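Local coordinates for protein L-lysine 6-monooxygenase involved in desferrioxamine biosynthesis (Erwinia amylovora CFBP1430, PDB 5O8P) that probably catalyses the FAD- and NADPH-dependent N-hydroxylation of cadaverine, a step in the biosynthesis of the siderophore desferrioxamine, at residues E102-Q105 against Y106-A110; S139-T142 against V143-K146. One frame throughout, in Å; residues are numbered along the deposited sequence.

Interaction 1 of 2, residues E102-Q105 against Y106-A110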
ATOM      1  N   GLU B 102       5.263  15.521  16.942  1.00 36.00           N
ATOM      2  CA  GLU B 102       5.139  14.590  18.049  1.00 34.75           C
ATOM      3  C   GLU B 102       6.516  14.144  18.553  1.00 33.25           C
ATOM      4  O   GLU B 102       6.708  13.992  19.747  1.00 33.64           O
ATOM      5  CB  GLU B 102       4.269  13.398  17.658  1.00 36.29           C
ATOM      6  CG  GLU B 102       3.910  12.492  18.825  1.00 40.88           C
ATOM      7  CD  GLU B 102       2.621  11.717  18.618  1.00 43.23           C
ATOM      8  OE1 GLU B 102       2.375  11.194  17.511  1.00 40.58           O
ATOM      9  OE2 GLU B 102       1.851  11.619  19.595  1.00 49.67           O
ATOM     10  N   TYR B 103       7.478  13.950  17.658  1.00 32.92           N
ATOM     11  CA  TYR B 103       8.813  13.535  18.075  1.00 33.73           C
ATOM     12  C   TYR B 103       9.419  14.611  18.934  1.00 38.38           C
ATOM     13  O   TYR B 103      10.070  14.322  19.944  1.00 37.60           O
ATOM     14  CB  TYR B 103       9.713  13.280  16.875  1.00 33.05           C
ATOM     15  CG  TYR B 103      11.139  12.877  17.211  1.00 33.97           C
ATOM     16  CD1 TYR B 103      11.443  11.606  17.678  1.00 34.78           C
ATOM     17  CD2 TYR B 103      12.182  13.758  17.034  1.00 34.11           C
ATOM     18  CE1 TYR B 103      12.751  11.233  17.962  1.00 34.83           C
ATOM     19  CE2 TYR B 103      13.496  13.394  17.316  1.00 32.63           C
ATOM     20  CZ  TYR B 103      13.772  12.139  17.777  1.00 34.26           C
ATOM     21  OH  TYR B 103      15.074  11.794  18.057  1.00 38.35           O
ATOM     22  N   ASN B 104       9.184  15.856  18.529  1.00 41.31           N
ATOM     23  CA  ASN B 104       9.686  17.011  19.259  1.00 41.97           C
ATOM     24  C   ASN B 104       9.049  17.075  20.634  1.00 39.01           C
ATOM     25  O   ASN B 104       9.754  17.266  21.613  1.00 43.61           O
ATOM     26  CB  ASN B 104       9.428  18.305  18.478  1.00 44.66           C
ATOM     27  CG  ASN B 104      10.142  19.509  19.074  1.00 44.30           C
ATOM     28  OD1 ASN B 104      11.351  19.460  19.337  1.00 44.49           O
ATOM     29  ND2 ASN B 104       9.401  20.597  19.280  1.00 42.65           N
ATOM     30  N   GLN B 105       7.731  16.903  20.708  1.00 34.46           N
ATOM     31  CA  GLN B 105       7.025  16.837  21.991  1.00 34.48           C
ATOM     32  C   GLN B 105       7.559  15.718  22.887  1.00 36.43           C
ATOM     33  O   GLN B 105       7.728  15.912  24.095  1.00 39.87           O
ATOM     34  CB  GLN B 105       5.532  16.606  21.771  1.00 34.06           C
ATOM     35  CG  GLN B 105       4.755  17.819  21.305  1.00 33.81           C
ATOM     36  CD  GLN B 105       3.316  17.491  20.966  1.00 35.47           C
ATOM     37  OE1 GLN B 105       2.842  16.367  21.154  1.00 44.46           O
ATOM     38  NE2 GLN B 105       2.617  18.466  20.445  1.00 39.79           N
ATOM     39  N   TYR B 106       7.811  14.557  22.285  1.00 36.02           N
ATOM     40  CA  TYR B 106       8.385  13.405  22.987  1.00 35.88           C
ATOM     41  C   TYR B 106       9.801  13.687  23.520  1.00 34.92           C
ATOM     42  O   TYR B 106      10.081  13.424  24.684  1.00 36.27           O
ATOM     43  CB  TYR B 106       8.324  12.143  22.090  1.00 32.51           C
ATOM     44  CG  TYR B 106       9.368  11.073  22.349  1.00 29.71           C
ATOM     45  CD1 TYR B 106       9.312  10.292  23.491  1.00 30.02           C
ATOM     46  CD2 TYR B 106      10.392  10.820  21.431  1.00 27.87           C
ATOM     47  CE1 TYR B 106      10.263   9.309  23.747  1.00 30.28           C
ATOM     48  CE2 TYR B 106      11.355   9.843  21.665  1.00 28.86           C
ATOM     49  CZ  TYR B 106      11.291   9.081  22.827  1.00 31.15           C
ATOM     50  OH  TYR B 106      12.247   8.104  23.078  1.00 29.35           O
ATOM     51  N   CYS B 107      10.674  14.233  22.682  1.00 33.81           N
ATOM     52  CA  CYS B 107      12.026  14.586  23.129  1.00 36.00           C
ATOM     53  C   CYS B 107      12.007  15.607  24.264  1.00 34.80           C
ATOM     54  O   CYS B 107      12.855  15.569  25.144  1.00 37.45           O
ATOM     55  CB  CYS B 107      12.868  15.119  21.978  1.00 36.96           C
ATOM     56  SG  CYS B 107      13.385  13.839  20.817  1.00 36.51           S
ATOM     57  N   GLN B 108      11.033  16.511  24.239  1.00 34.58           N
ATOM     58  CA  GLN B 108      10.898  17.538  25.275  1.00 34.62           C
ATOM     59  C   GLN B 108      10.453  16.907  26.572  1.00 35.16           C
ATOM     60  O   GLN B 108      11.004  17.197  27.615  1.00 37.12           O
ATOM     61  CB  GLN B 108       9.915  18.637  24.848  1.00 35.46           C
ATOM     62  CG  GLN B 108      10.512  19.614  23.838  1.00 36.89           C
ATOM     63  CD  GLN B 108       9.495  20.582  23.260  1.00 39.63           C
ATOM     64  OE1 GLN B 108       8.290  20.476  23.513  1.00 42.91           O
ATOM     65  NE2 GLN B 108       9.973  21.520  22.456  1.00 38.51           N
ATOM     66  N   TRP B 109       9.467  16.025  26.503  1.00 37.33           N
ATOM     67  CA  TRP B 109       9.054  15.236  27.661  1.00 35.94           C
ATOM     68  C   TRP B 109      10.211  14.466  28.294  1.00 35.92           C
ATOM     69  O   TRP B 109      10.340  14.446  29.513  1.00 36.41           O
ATOM     70  CB  TRP B 109       7.949  14.273  27.250  1.00 35.57           C
ATOM     71  CG  TRP B 109       7.579  13.283  28.261  1.00 36.32           C
ATOM     72  CD1 TRP B 109       6.683  13.436  29.258  1.00 37.11           C
ATOM     73  CD2 TRP B 109       8.082  11.962  28.364  1.00 38.46           C
ATOM     74  NE1 TRP B 109       6.585  12.288  29.991  1.00 38.45           N
ATOM     75  CE2 TRP B 109       7.434  11.360  29.460  1.00 39.36           C
ATOM     76  CE3 TRP B 109       9.009  11.218  27.625  1.00 39.10           C
ATOM     77  CZ2 TRP B 109       7.686  10.057  29.851  1.00 41.36           C
ATOM     78  CZ3 TRP B 109       9.246   9.912  27.998  1.00 40.83           C
ATOM     79  CH2 TRP B 109       8.586   9.344  29.107  1.00 41.89           C
ATOM     80  N   ALA B 110      11.038  13.830  27.472  1.00 36.56           N
ATOM     81  CA  ALA B 110      12.198  13.109  27.974  1.00 40.10           C
ATOM     82  C   ALA B 110      13.192  14.062  28.639  1.00 42.26           C
ATOM     83  O   ALA B 110      13.648  13.814  29.751  1.00 45.28           O
ATOM     84  CB  ALA B 110      12.877  12.338  26.854  1.00 41.71           C
TER
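Helix 100-113, which runs past the FAD pocket, brings Tyr-103 and Cys-107 together one turn apart in a sulfur-aromatic contact. Cys-107 SG lies over one face of the Tyr-103 ring, 3.7 Å from its centroid and 21° off the ring normal. It is displaced toward the CE2-CZ side of the ring, where Tyr-103 CZ is 3.5 Å from Cys-107 SG. Two torsions produce this overlap: the tyrosine CG is anti to its own N, whereas the cysteine SG leans back beside the backbone N (chi1 -73°). The neighbouring Tyr-106 meets the same ring obliquely, with Tyr-106 CD2 4.0 Å from Tyr-103 CD1. Tyr-106 OH is hydrogen-bonded to Tyr-75 O and Leu-65 N.

A second i to i+4 pair shows how side chains can adjoin without bonding to one another. The amides of Asn-104 and Gln-108 have planes 60° apart, and their nitrogens, Asn-104 ND2 and Gln-108 NE2, approach to 3.4 Å as two donors. Both side chains are held by residues 44-46: Asn-104 OD1 accepts from Trp-46 N, Asn-104 ND2 makes a weak bond to Asp-45 OD1, and Gln-108 NE2 donates to Phe-44 O.

Regular backbone bonds set this spacing, such as Tyr-106 N to Glu-102 O at 2.8 Å and Trp-109 N to Gln-105 O at 3.0 Å. At the subunit interface, Gln-105 NE2 donates to Leu-291 O of the second subunit, while Glu-102 OE2 forms a salt bridge with Lys-86 of its own chain and Glu-102 OE1 a hydrogen bond with Tyr-287 OH of the second subunit. Trp-46, an FAD-binding residue, also packs edge-to-face with Tyr-103. The whole is a worked case of i to i+4 side-chain pairing on an alpha helix, here in the second shell of a flavin site.

Interaction 2 of 2, residues S139-T142 against V143-K146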
ATOM      1  N   SER B 139      32.435  26.774  30.775  1.00 35.04           N
ATOM      2  CA  SER B 139      31.118  27.191  30.307  1.00 34.21           C
ATOM      3  C   SER B 139      30.789  28.627  30.691  1.00 35.77           C
ATOM      4  O   SER B 139      31.468  29.241  31.521  1.00 36.07           O
ATOM      5  CB  SER B 139      30.044  26.276  30.887  1.00 34.29           C
ATOM      6  OG  SER B 139      29.603  26.717  32.158  1.00 34.20           O
ATOM      7  N   THR B 140      29.727  29.140  30.079  1.00 36.98           N
ATOM      8  CA  THR B 140      29.178  30.460  30.388  1.00 36.06           C
ATOM      9  C   THR B 140      27.667  30.309  30.436  1.00 35.51           C
ATOM     10  O   THR B 140      27.078  29.830  29.470  1.00 34.49           O
ATOM     11  CB  THR B 140      29.561  31.493  29.301  1.00 37.70           C
ATOM     12  OG1 THR B 140      30.961  31.811  29.394  1.00 36.47           O
ATOM     13  CG2 THR B 140      28.773  32.780  29.431  1.00 39.88           C
ATOM     14  N   ASP B 141      27.032  30.702  31.542  1.00 34.54           N
ATOM     15  CA  ASP B 141      25.569  30.683  31.629  1.00 35.20           C
ATOM     16  C   ASP B 141      24.971  31.753  30.713  1.00 33.90           C
ATOM     17  O   ASP B 141      25.293  32.929  30.849  1.00 32.72           O
ATOM     18  CB  ASP B 141      25.089  30.866  33.069  1.00 36.85           C
ATOM     19  CG  ASP B 141      23.575  30.700  33.213  1.00 38.65           C
ATOM     20  OD1 ASP B 141      23.089  29.559  33.345  1.00 39.21           O
ATOM     21  OD2 ASP B 141      22.867  31.724  33.188  1.00 40.94           O
ATOM     22  N   THR B 142      24.117  31.338  29.781  1.00 36.35           N
ATOM     23  CA  THR B 142      23.578  32.229  28.770  1.00 38.43           C
ATOM     24  C   THR B 142      22.696  33.337  29.340  1.00 39.67           C
ATOM     25  O   THR B 142      22.693  34.444  28.818  1.00 44.16           O
ATOM     26  CB  THR B 142      22.716  31.462  27.736  1.00 39.63           C
ATOM     27  OG1 THR B 142      23.428  30.331  27.216  1.00 35.30           O
ATOM     28  CG2 THR B 142      22.291  32.385  26.574  1.00 45.96           C
ATOM     29  N   VAL B 143      21.934  33.033  30.389  1.00 39.78           N
ATOM     30  CA  VAL B 143      21.002  34.005  30.978  1.00 39.34           C
ATOM     31  C   VAL B 143      21.744  35.003  31.883  1.00 38.15           C
ATOM     32  O   VAL B 143      21.466  36.201  31.819  1.00 37.15           O
ATOM     33  CB  VAL B 143      19.813  33.305  31.714  1.00 42.28           C
ATOM     34  CG1 VAL B 143      19.059  34.237  32.659  1.00 43.68           C
ATOM     35  CG2 VAL B 143      18.854  32.683  30.707  1.00 44.85           C
ATOM     36  N   SER B 144      22.669  34.512  32.709  1.00 34.91           N
ATOM     37  CA  SER B 144      23.342  35.324  33.736  1.00 32.35           C
ATOM     38  C   SER B 144      24.797  35.725  33.449  1.00 29.98           C
ATOM     39  O   SER B 144      25.343  36.556  34.146  1.00 32.40           O
ATOM     40  CB  SER B 144      23.312  34.576  35.071  1.00 32.46           C
ATOM     41  OG  SER B 144      24.362  33.622  35.157  1.00 32.84           O
ATOM     42  N   GLY B 145      25.442  35.108  32.467  1.00 30.05           N
ATOM     43  CA  GLY B 145      26.858  35.374  32.165  1.00 29.43           C
ATOM     44  C   GLY B 145      27.881  34.656  33.032  1.00 28.77           C
ATOM     45  O   GLY B 145      29.083  34.738  32.763  1.00 25.96           O
ATOM     46  N   LYS B 146      27.413  33.959  34.071  1.00 28.77           N
ATOM     47  CA  LYS B 146      28.275  33.313  35.069  1.00 30.03           C
ATOM     48  C   LYS B 146      29.217  32.270  34.467  1.00 32.65           C
ATOM     49  O   LYS B 146      28.773  31.426  33.696  1.00 41.15           O
ATOM     50  CB  LYS B 146      27.402  32.641  36.126  1.00 29.52           C
ATOM     51  CG  LYS B 146      28.176  31.920  37.223  1.00 30.94           C
ATOM     52  CD  LYS B 146      27.263  31.502  38.352  1.00 33.36           C
ATOM     53  CE  LYS B 146      28.074  30.951  39.513  1.00 35.47           C
ATOM     54  NZ  LYS B 146      27.222  30.261  40.514  1.00 35.60           N
TER
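Asp-141 and Ser-144 face each other inside a beta-hairpin turn, where a four-residue loop, Thr-142 to Gly-145, follows strand 134-141. The carboxylate folds forward over the loop, its CG anti to the backbone N (chi1 -174°), and a single oxygen, OD2, does the gripping. Ser-144 N reaches Asp-141 OD2 at 2.8 Å along the anti lone pair, the one turned away from OD1. Ser-144 OG comes to the same Asp-141 OD2 from above the carboxylate plane, 46° out of it, at 3.1 Å. A weak bond from Val-143 N completes the set. Together with the backbone bond from Gly-145 N to Asp-141 O (2.7 Å), this makes an Asx motif, in which one side chain holds successive backbone amides as the chain reverses.

Gly-145 carries the positive phi (81°) that lets the loop swing back, a backbone shape suited to glycine. Beyond it, Asp-141 N donates to Lys-146 O at 2.9 Å, the nearly straight bond that closes the hairpin, while the lysine chain leads away from the turn. Thr-142 OG1 bonds to the backbone O of Gln-40, an FAD-binding residue. Ser-144 OG has a double role, giving its proton to Asp-141 OD2 and forming an ST turn by accepting from Lys-146 N at 3.3 Å.

In the fold
Read from the N terminus, the two contacts come in series: interaction 1 is finished before interaction 2 begins, and they neither nest nor cross. Interaction 1 closes no loop, being one continuous piece of helix 100-113, which leads through strand 117-118 into strands 121-129 and 134-141. Interaction 2 then reverses the chain into strand 147-152, which pairs antiparallel with 134-141 and parallel with strand 8-14. Their centres lie 26 Å apart and their nearest atoms about 16 Å, without touching. Both nevertheless border the FAD-binding region, interaction 1 through Trp-46 and Leu-396, interaction 2 through Gln-40 and Val-123.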